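Local coordinates for protein SusD homolog (Bacteroides thetaiotaomicron, PDB 3EHN) that binds galactose and an N-acetylhexosamine sugar and, as a SusD-family outer membrane lipoprotein, probably captures glycans at the cell surface for uptake, at residues G49-N54 / M88-Q93; I64-N69 / L443-N448; N258-S263 / P331-N336. All blocks are in the same frame, centred on the assembly; numbering follows the deposited sequence.

Interaction 1. Residues G49-N54 / M88-Q93; sequences GNDLQN and MNYAYQ. With NDG (2-acetamido-2-deoxy-alpha-D-glucopyranose), chain C.
Tyr90 and Asp51 make the polar link between two helices that meet steeply, their short axes passing 9.9 Å apart with 103° between the N-to-C directions. The phenol OH of Tyr90 donates to Asp51 OD1 over 2.7 Å, arriving from above the carboxylate plane, 39° out of it; carboxylate and ring stand nearly perpendicular at 86°. With CG anti to its own backbone N, Tyr90 extends to helix 47-63. Asn50 O lies near the same hydroxyl, at the ring edge, but this is proximity alone: the bonded partner is Asp51 OD1.

Packing accompanies this bond. Asn54 CB comes to 3.6 Å from Tyr90 CE2, the two side chains sliding past each other in opposite directions with amide and ring planes clearly inclined. Asn54 OD1 lies beside Ala91 and accepts from Asn94 ND2, while its ND2 donates to Glu78.

Sugar contacts come from the same helix. Gln53 OE1 takes a weak hydrogen bond from N2 of the N-acetylglucosamine at 3.2 Å. Gln53 NE2 is held by Ser263 and Asn50 ND2 by Tyr267, Asn50 OD1 makes a weak hydrogen bond with O4 of the bound galactose, and Trp73 and Glu269 also hydrogen-bond the N-acetylglucosamine. The chemistry implies a division of labour: Asp51 and Asn54 bind helix 85-110, whereas Asn50 and Gln53 meet the glycan.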
loop_
_atom_site.group_PDB
_atom_site.type_symbol
_atom_site.label_atom_id
_atom_site.label_comp_id
_atom_site.label_asym_id
_atom_site.label_seq_id
_atom_site.Cartn_x
_atom_site.Cartn_y
_atom_site.Cartn_z
ATOM N N GLY A 49 -5.326 13.542 -8.089
ATOM C CA GLY A 49 -6.387 12.609 -7.743
ATOM C C GLY A 49 -6.555 11.547 -8.812
ATOM O O GLY A 49 -6.904 10.402 -8.525
ATOM N N ASN A 50 -6.310 11.937 -10.060
ATOM C CA ASN A 50 -6.399 11.021 -11.194
ATOM C C ASN A 50 -5.270 10.008 -11.080
ATOM O O ASN A 50 -5.404 8.868 -11.517
ATOM C CB ASN A 50 -6.263 11.788 -12.513
ATOM C CG ASN A 50 -7.499 12.602 -12.846
ATOM O OD1 ASN A 50 -7.445 13.541 -13.639
ATOM N ND2 ASN A 50 -8.628 12.235 -12.251
ATOM N N ASP A 51 -4.158 10.446 -10.490
ATOM C CA ASP A 51 -2.983 9.611 -10.288
ATOM C C ASP A 51 -3.212 8.657 -9.120
ATOM O O ASP A 51 -2.903 7.463 -9.203
ATOM C CB ASP A 51 -1.761 10.486 -10.003
ATOM C CG ASP A 51 -1.180 11.129 -11.257
ATOM O OD1 ASP A 51 -1.939 11.453 -12.194
ATOM O OD2 ASP A 51 0.049 11.336 -11.298
ATOM N N LEU A 52 -3.749 9.185 -8.027
ATOM C CA LEU A 52 -4.009 8.369 -6.851
ATOM C C LEU A 52 -5.081 7.346 -7.197
ATOM O O LEU A 52 -5.156 6.260 -6.613
ATOM C CB LEU A 52 -4.498 9.236 -5.689
ATOM C CG LEU A 52 -4.636 8.466 -4.377
ATOM C CD1 LEU A 52 -3.250 8.066 -3.879
ATOM C CD2 LEU A 52 -5.330 9.318 -3.358
ATOM N N GLN A 53 -5.915 7.707 -8.157
ATOM C CA GLN A 53 -6.986 6.837 -8.582
ATOM C C GLN A 53 -6.405 5.608 -9.295
ATOM O O GLN A 53 -6.842 4.474 -9.067
ATOM C CB GLN A 53 -7.915 7.629 -9.497
ATOM C CG GLN A 53 -9.277 7.035 -9.659
ATOM C CD GLN A 53 -10.189 7.919 -10.473
ATOM O OE1 GLN A 53 -9.850 8.326 -11.587
ATOM N NE2 GLN A 53 -11.362 8.218 -9.925
ATOM N N ASN A 54 -5.401 5.840 -10.135
ATOM C CA ASN A 54 -4.739 4.787 -10.897
ATOM C C ASN A 54 -3.860 3.873 -10.050
ATOM O O ASN A 54 -3.712 2.700 -10.354
ATOM C CB ASN A 54 -3.905 5.423 -12.011
ATOM C CG ASN A 54 -3.052 4.418 -12.764
ATOM O OD1 ASN A 54 -1.849 4.318 -12.546
ATOM N ND2 ASN A 54 -3.675 3.673 -13.657
ATOM N N MET A 88 -1.548 1.244 -18.457
ATOM C CA MET A 88 -0.360 0.660 -17.866
ATOM C C MET A 88 0.837 1.601 -17.990
ATOM O O MET A 88 1.723 1.582 -17.145
ATOM C CB MET A 88 -0.066 -0.693 -18.501
ATOM C CG MET A 88 -1.055 -1.756 -18.097
ATOM S SD MET A 88 -1.077 -1.960 -16.310
ATOM C CE MET A 88 -2.526 -1.025 -15.881
ATOM N N ASN A 89 0.867 2.420 -19.039
ATOM C CA ASN A 89 1.955 3.384 -19.213
ATOM C C ASN A 89 1.818 4.457 -18.150
ATOM O O ASN A 89 2.800 5.027 -17.690
ATOM C CB ASN A 89 1.885 4.066 -20.577
ATOM C CG ASN A 89 2.826 3.457 -21.573
ATOM O OD1 ASN A 89 3.993 3.231 -21.268
ATOM N ND2 ASN A 89 2.333 3.193 -22.778
ATOM N N TYR A 90 0.576 4.731 -17.779
ATOM C CA TYR A 90 0.257 5.735 -16.785
ATOM C C TYR A 90 0.670 5.209 -15.408
ATOM O O TYR A 90 1.265 5.942 -14.610
ATOM C CB TYR A 90 -1.243 6.033 -16.897
ATOM C CG TYR A 90 -1.826 7.097 -15.994
ATOM C CD1 TYR A 90 -1.191 8.322 -15.790
ATOM C CD2 TYR A 90 -3.071 6.892 -15.387
ATOM C CE1 TYR A 90 -1.787 9.310 -15.006
ATOM C CE2 TYR A 90 -3.670 7.865 -14.610
ATOM C CZ TYR A 90 -3.030 9.066 -14.422
ATOM O OH TYR A 90 -3.662 10.011 -13.652
ATOM N N ALA A 91 0.383 3.936 -15.139
ATOM C CA ALA A 91 0.752 3.333 -13.861
ATOM C C ALA A 91 2.272 3.297 -13.719
ATOM O O ALA A 91 2.809 3.478 -12.631
ATOM C CB ALA A 91 0.191 1.913 -13.753
ATOM N N TYR A 92 2.961 3.054 -14.825
ATOM C CA TYR A 92 4.411 2.996 -14.810
ATOM C C TYR A 92 4.975 4.358 -14.447
ATOM O O TYR A 92 6.004 4.460 -13.769
ATOM C CB TYR A 92 4.947 2.588 -16.176
ATOM C CG TYR A 92 6.442 2.420 -16.184
ATOM C CD1 TYR A 92 7.041 1.339 -15.549
ATOM C CD2 TYR A 92 7.266 3.353 -16.811
ATOM C CE1 TYR A 92 8.417 1.188 -15.539
ATOM C CE2 TYR A 92 8.647 3.209 -16.805
ATOM C CZ TYR A 92 9.213 2.123 -16.171
ATOM O OH TYR A 92 10.579 1.952 -16.184
ATOM N N GLN A 93 4.293 5.400 -14.912
ATOM C CA GLN A 93 4.703 6.772 -14.647
ATOM C C GLN A 93 4.426 7.094 -13.185
ATOM O O GLN A 93 5.291 7.605 -12.472
ATOM C CB GLN A 93 3.929 7.747 -15.548
ATOM C CG GLN A 93 3.964 7.388 -17.032
ATOM C CD GLN A 93 3.135 8.327 -17.907
ATOM O OE1 GLN A 93 1.994 8.679 -17.575
ATOM N NE2 GLN A 93 3.705 8.724 -19.046
HETATM C C1 NDG C . -13.294 9.410 -14.013
HETATM C C2 NDG C . -12.016 9.410 -14.861
HETATM C C3 NDG C . -11.306 10.744 -14.485
HETATM C C4 NDG C . -12.180 11.911 -14.900
HETATM C C5 NDG C . -13.597 11.808 -14.195
HETATM C C6 NDG C . -14.494 13.048 -14.493
HETATM C C7 NDG C . -10.392 7.510 -15.102
HETATM C C8 NDG C . -8.925 7.895 -15.333
HETATM O O5 NDG C . -14.220 10.507 -14.248
HETATM O O3 NDG C . -10.026 10.968 -15.065
HETATM O O4 NDG C . -11.687 13.303 -14.644
HETATM O O6 NDG C . -15.825 12.707 -14.091
HETATM O O7 NDG C . -10.879 6.560 -15.694
HETATM N N2 NDG C . -11.239 8.350 -14.513
HETATM O O1 NDG C . -14.104 8.253 -14.051
#

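Interaction 2. Residues I64-N69 / L443-N448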
loop_
_atom_site.group_PDB
_atom_site.type_symbol
_atom_site.label_atom_id
_atom_site.label_comp_id
_atom_site.label_asym_id
_atom_site.label_seq_id
_atom_site.Cartn_x
_atom_site.Cartn_y
_atom_site.Cartn_z
ATOM N N ILE A 64 -8.198 -5.312 -3.000
ATOM C CA ILE A 64 -8.234 -5.808 -1.624
ATOM C C ILE A 64 -9.502 -5.425 -0.878
ATOM O O ILE A 64 -9.713 -5.839 0.259
ATOM C CB ILE A 64 -7.032 -5.320 -0.814
ATOM C CG1 ILE A 64 -7.065 -3.792 -0.717
ATOM C CG2 ILE A 64 -5.755 -5.849 -1.437
ATOM C CD1 ILE A 64 -5.935 -3.192 0.067
ATOM N N GLY A 65 -10.347 -4.623 -1.512
ATOM C CA GLY A 65 -11.595 -4.254 -0.880
ATOM C C GLY A 65 -11.599 -3.138 0.151
ATOM O O GLY A 65 -12.489 -3.116 1.006
ATOM N N TYR A 66 -10.619 -2.230 0.098
ATOM C CA TYR A 66 -10.579 -1.089 1.025
ATOM C C TYR A 66 -11.677 -0.180 0.485
ATOM O O TYR A 66 -12.401 0.463 1.246
ATOM C CB TYR A 66 -9.256 -0.303 0.936
ATOM C CG TYR A 66 -8.097 -0.691 1.849
ATOM C CD1 TYR A 66 -6.875 -0.030 1.728
ATOM C CD2 TYR A 66 -8.218 -1.664 2.836
ATOM C CE1 TYR A 66 -5.801 -0.314 2.561
ATOM C CE2 TYR A 66 -7.140 -1.965 3.684
ATOM C CZ TYR A 66 -5.934 -1.277 3.538
ATOM O OH TYR A 66 -4.851 -1.512 4.365
ATOM N N PHE A 67 -11.783 -0.146 -0.848
ATOM C CA PHE A 67 -12.764 0.685 -1.552
ATOM C C PHE A 67 -13.649 -0.077 -2.530
ATOM O O PHE A 67 -13.390 -1.229 -2.870
ATOM C CB PHE A 67 -12.071 1.787 -2.359
ATOM C CG PHE A 67 -11.000 2.498 -1.617
ATOM C CD1 PHE A 67 -9.695 2.480 -2.086
ATOM C CD2 PHE A 67 -11.286 3.162 -0.431
ATOM C CE1 PHE A 67 -8.690 3.108 -1.385
ATOM C CE2 PHE A 67 -10.283 3.796 0.279
ATOM C CZ PHE A 67 -8.984 3.769 -0.197
ATOM N N GLY A 68 -14.690 0.616 -2.994
ATOM C CA GLY A 68 -15.621 0.061 -3.959
ATOM C C GLY A 68 -15.846 1.119 -5.019
ATOM O O GLY A 68 -16.038 2.286 -4.689
ATOM N N ASN A 69 -15.817 0.736 -6.289
ATOM C CA ASN A 69 -16.016 1.699 -7.354
ATOM C C ASN A 69 -17.465 1.842 -7.749
ATOM O O ASN A 69 -18.149 0.852 -7.957
ATOM C CB ASN A 69 -15.242 1.295 -8.603
ATOM C CG ASN A 69 -13.759 1.221 -8.373
ATOM O OD1 ASN A 69 -13.165 2.117 -7.776
ATOM N ND2 ASN A 69 -13.142 0.157 -8.862
ATOM N N LEU A 443 -6.167 -3.800 8.584
ATOM C CA LEU A 443 -7.050 -2.794 9.167
ATOM C C LEU A 443 -6.265 -1.543 9.604
ATOM O O LEU A 443 -6.758 -0.417 9.502
ATOM C CB LEU A 443 -7.796 -3.370 10.383
ATOM C CG LEU A 443 -8.971 -4.367 10.289
ATOM C CD1 LEU A 443 -9.625 -4.310 8.911
ATOM C CD2 LEU A 443 -8.484 -5.761 10.584
ATOM N N ALA A 444 -5.043 -1.745 10.092
ATOM C CA ALA A 444 -4.205 -0.640 10.550
ATOM C C ALA A 444 -3.566 0.125 9.398
ATOM O O ALA A 444 -3.324 1.327 9.502
ATOM C CB ALA A 444 -3.127 -1.165 11.483
ATOM N N LEU A 445 -3.296 -0.589 8.307
ATOM C CA LEU A 445 -2.668 -0.022 7.117
ATOM C C LEU A 445 -3.511 0.978 6.359
ATOM O O LEU A 445 -2.968 1.875 5.722
ATOM C CB LEU A 445 -2.288 -1.131 6.145
ATOM C CG LEU A 445 -0.922 -1.779 6.306
ATOM C CD1 LEU A 445 -0.767 -2.865 5.247
ATOM C CD2 LEU A 445 0.180 -0.721 6.164
ATOM N N TYR A 446 -4.830 0.803 6.404
ATOM C CA TYR A 446 -5.765 1.685 5.692
ATOM C C TYR A 446 -5.450 3.183 5.861
ATOM O O TYR A 446 -5.236 3.652 6.978
ATOM C CB TYR A 446 -7.206 1.391 6.152
ATOM C CG TYR A 446 -8.245 2.253 5.474
ATOM C CD1 TYR A 446 -8.649 3.471 6.033
ATOM C CD2 TYR A 446 -8.742 1.907 4.214
ATOM C CE1 TYR A 446 -9.507 4.319 5.343
ATOM C CE2 TYR A 446 -9.594 2.749 3.522
ATOM C CZ TYR A 446 -9.970 3.951 4.084
ATOM O OH TYR A 446 -10.772 4.796 3.355
ATOM N N PRO A 447 -5.467 3.958 4.758
ATOM C CA PRO A 447 -5.759 3.597 3.367
ATOM C C PRO A 447 -4.568 3.288 2.468
ATOM O O PRO A 447 -4.638 3.553 1.270
ATOM C CB PRO A 447 -6.490 4.813 2.866
ATOM C CG PRO A 447 -5.637 5.892 3.453
ATOM C CD PRO A 447 -5.427 5.424 4.887
ATOM N N ASN A 448 -3.487 2.751 3.027
ATOM C CA ASN A 448 -2.305 2.397 2.231
ATOM C C ASN A 448 -2.654 1.167 1.363
ATOM O O ASN A 448 -2.197 0.046 1.609
ATOM C CB ASN A 448 -1.141 2.071 3.168
ATOM C CG ASN A 448 0.208 2.218 2.507
ATOM O OD1 ASN A 448 0.353 2.003 1.308
ATOM N ND2 ASN A 448 1.216 2.567 3.298
#
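Tyr66 and Pro447 bring the two backbones nearest, 7.1 Å between their CA atoms, where two helix ends turn into connecting chain. Gly65 leaves the helix 47-63 through a Schellman motif, with positive phi (81°), and the chain enters the short strand 67-69. In the partner segment, after helix 429-445, the chain runs through Tyr446, a cis peptide bond before Pro447, and Asn448 at the N-cap of the next helix; Asn448 N donates to Leu445 O at 2.9 Å across this turn.

No hydrogen bond joins the two segments, and aromatic side chains carry the contact. The edge of Tyr446 points at the face of Tyr66 in a T-shaped pair, centroids 5.1 Å apart and planes at 78°. Tyr446 CD2 touches Tyr66 CG at 3.6 Å, and Tyr446 CB lies over the same ring, 4.2 Å from its centroid, as a CH-pi contact. Ile64 CD1 covers the opposite face, so the Tyr66 ring is sandwiched. Its hydroxyl sits 3.1 Å from Leu445 CB and is hydrogen-bonded to Tyr442 O in the last turn of helix 429-445.

Phe67 meets Tyr446 obliquely: Phe67 CE2 is 3.5 Å from Tyr446 CE2, with the Tyr446 hydroxyl at the Phe67 ring edge. Having CG anti to the carbonyl carbon (chi1 -46°) brings the Phe67 ring back towards this tyrosine. Pro447 CB lies over the Tyr446 face and also reaches Phe67 CZ, 4.1 Å away. Together Tyr66, Phe67 and Tyr446 form a buried aromatic cluster, joining the exit of helix 47-63 to the link between helices 429-445 and 449-459.

Interaction 3. Residues N258-S263 / P331-N336; sequences NSMLAS and PKVDSN
Asn258 and Ser335 bring the two segments together through a backbone hydrogen bond, Asn258 N to Ser335 O, 3.2 Å long and nearly straight at 166°. The donor stands 27° off the carbonyl plane. Two side-chain bonds shape the segments themselves: Asn258 OD1 accepts from Met260 N at 2.8 Å, capping the type I turn that leads into the helix 261-266, and Asp334 OD1 accepts from Asn336 N in an Asx turn. Asn258 ND2 goes on to Ser337 O, so both ends of this buried amide are engaged.

Van der Waals contacts lie beside these bonds. Val333 CG2, placed anti to its backbone N, approaches the Asn258 amide at about a right angle, 3.5 Å from OD1. Its other methyl, CG1, meets Leu261 CD2 at 4.0 Å, while Leu261 CD1 lies against the backbone at Ser335 N. Met260 bends at chi3 (89°) and sets its CE on Pro331 CG, 3.8 Å away.

The contact fastens the loop between strands 304-306 and 339-342 to the entry of helix 261-266. Met260 packs on Leu52 and Leu57 of helix 47-63, and Pro331 on Tyr446.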
loop_
_atom_site.group_PDB
_atom_site.type_symbol
_atom_site.label_atom_id
_atom_site.label_comp_id
_atom_site.label_asym_id
_atom_site.label_seq_id
_atom_site.Cartn_x
_atom_site.Cartn_y
_atom_site.Cartn_z
ATOM N N ASN A 258 -5.563 16.898 -0.472
ATOM C CA ASN A 258 -5.617 15.440 -0.420
ATOM C C ASN A 258 -6.199 14.888 -1.713
ATOM O O ASN A 258 -7.323 15.201 -2.104
ATOM C CB ASN A 258 -6.427 14.968 0.784
ATOM C CG ASN A 258 -6.420 13.449 0.939
ATOM O OD1 ASN A 258 -7.057 12.722 0.166
ATOM N ND2 ASN A 258 -5.700 12.966 1.938
ATOM N N SER A 259 -5.404 14.062 -2.375
ATOM C CA SER A 259 -5.761 13.463 -3.649
ATOM C C SER A 259 -6.911 12.463 -3.672
ATOM O O SER A 259 -7.244 11.949 -4.736
ATOM C CB SER A 259 -4.515 12.821 -4.249
ATOM O OG SER A 259 -3.740 12.227 -3.225
ATOM N N MET A 260 -7.512 12.168 -2.521
ATOM C CA MET A 260 -8.640 11.241 -2.485
ATOM C C MET A 260 -9.956 11.953 -2.837
ATOM O O MET A 260 -10.880 11.344 -3.358
ATOM C CB MET A 260 -8.788 10.613 -1.093
ATOM C CG MET A 260 -7.896 9.418 -0.810
ATOM S SD MET A 260 -8.128 8.695 0.864
ATOM C CE MET A 260 -9.417 7.501 0.561
ATOM N N LEU A 261 -10.032 13.246 -2.547
ATOM C CA LEU A 261 -11.248 14.007 -2.795
ATOM C C LEU A 261 -11.787 13.998 -4.224
ATOM O O LEU A 261 -12.999 13.893 -4.427
ATOM C CB LEU A 261 -11.063 15.455 -2.323
ATOM C CG LEU A 261 -10.885 15.665 -0.817
ATOM C CD1 LEU A 261 -10.705 17.128 -0.513
ATOM C CD2 LEU A 261 -12.098 15.144 -0.089
ATOM N N ALA A 262 -10.912 14.103 -5.216
ATOM C CA ALA A 262 -11.375 14.115 -6.602
ATOM C C ALA A 262 -12.296 12.932 -6.864
ATOM O O ALA A 262 -13.452 13.092 -7.251
ATOM C CB ALA A 262 -10.188 14.074 -7.561
ATOM N N SER A 263 -11.779 11.738 -6.627
ATOM C CA SER A 263 -12.549 10.533 -6.865
ATOM C C SER A 263 -13.683 10.287 -5.871
ATOM O O SER A 263 -14.658 9.617 -6.209
ATOM C CB SER A 263 -11.616 9.324 -6.887
ATOM O OG SER A 263 -12.300 8.165 -7.314
ATOM N N PRO A 331 -15.093 7.171 2.408
ATOM C CA PRO A 331 -14.027 7.225 3.397
ATOM C C PRO A 331 -14.023 8.658 3.924
ATOM O O PRO A 331 -14.199 9.588 3.140
ATOM C CB PRO A 331 -12.784 6.896 2.568
ATOM C CG PRO A 331 -13.117 7.400 1.238
ATOM C CD PRO A 331 -14.546 6.953 1.061
ATOM N N LYS A 332 -13.867 8.848 5.231
ATOM C CA LYS A 332 -13.837 10.203 5.783
ATOM C C LYS A 332 -12.551 10.875 5.333
ATOM O O LYS A 332 -11.469 10.360 5.566
ATOM C CB LYS A 332 -13.893 10.177 7.317
ATOM C CG LYS A 332 -15.257 9.839 7.839
ATOM C CD LYS A 332 -15.378 9.937 9.342
ATOM C CE LYS A 332 -16.792 9.517 9.747
ATOM N NZ LYS A 332 -17.058 9.588 11.205
ATOM N N VAL A 333 -12.650 12.027 4.687
ATOM C CA VAL A 333 -11.439 12.684 4.234
ATOM C C VAL A 333 -11.698 14.098 3.748
ATOM O O VAL A 333 -12.764 14.395 3.220
ATOM C CB VAL A 333 -10.784 11.864 3.087
ATOM C CG1 VAL A 333 -11.742 11.743 1.937
ATOM C CG2 VAL A 333 -9.495 12.521 2.617
ATOM N N ASP A 334 -10.734 14.981 3.954
ATOM C CA ASP A 334 -10.875 16.335 3.453
ATOM C C ASP A 334 -9.526 16.852 2.972
ATOM O O ASP A 334 -8.514 16.171 3.102
ATOM C CB ASP A 334 -11.485 17.261 4.510
ATOM C CG ASP A 334 -10.682 17.311 5.781
ATOM O OD1 ASP A 334 -9.435 17.347 5.694
ATOM O OD2 ASP A 334 -11.306 17.333 6.865
ATOM N N SER A 335 -9.517 18.053 2.412
ATOM C CA SER A 335 -8.295 18.626 1.878
ATOM C C SER A 335 -7.079 18.482 2.784
ATOM O O SER A 335 -5.952 18.353 2.299
ATOM C CB SER A 335 -8.508 20.098 1.536
ATOM O OG SER A 335 -8.658 20.872 2.705
ATOM N N ASN A 336 -7.291 18.488 4.092
ATOM C CA ASN A 336 -6.172 18.379 5.021
ATOM C C ASN A 336 -5.750 16.986 5.429
ATOM O O ASN A 336 -4.662 16.805 5.958
ATOM C CB ASN A 336 -6.453 19.200 6.261
ATOM C CG ASN A 336 -5.963 20.599 6.117
ATOM O OD1 ASN A 336 -6.217 21.255 5.103
ATOM N ND2 ASN A 336 -5.244 21.079 7.123
#

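How the interactions relate
From the N terminus, helix 47-63 is the first element of these contacts: its early turns meet helix 85-110 in interaction 1, closing a short loop of 33 residues. Within that loop the chain passes 64-69, whose partner 443-448 comes far later, so interactions 1 and 2 cross. Interaction 2 closes a loop of 373 residues, and interaction 3, joining 258-263 to 331-336, nests inside it; interactions 1 and 3 follow in series. Interaction 3 touches both others: 258-263 lies against 49-54, and 258-263 and 331-336 lie against Phe67 and Tyr446. Interactions 1 and 2 do not touch, their nearest atoms being about 7 Å apart, yet helix 47-63 and the following strand connect them directly.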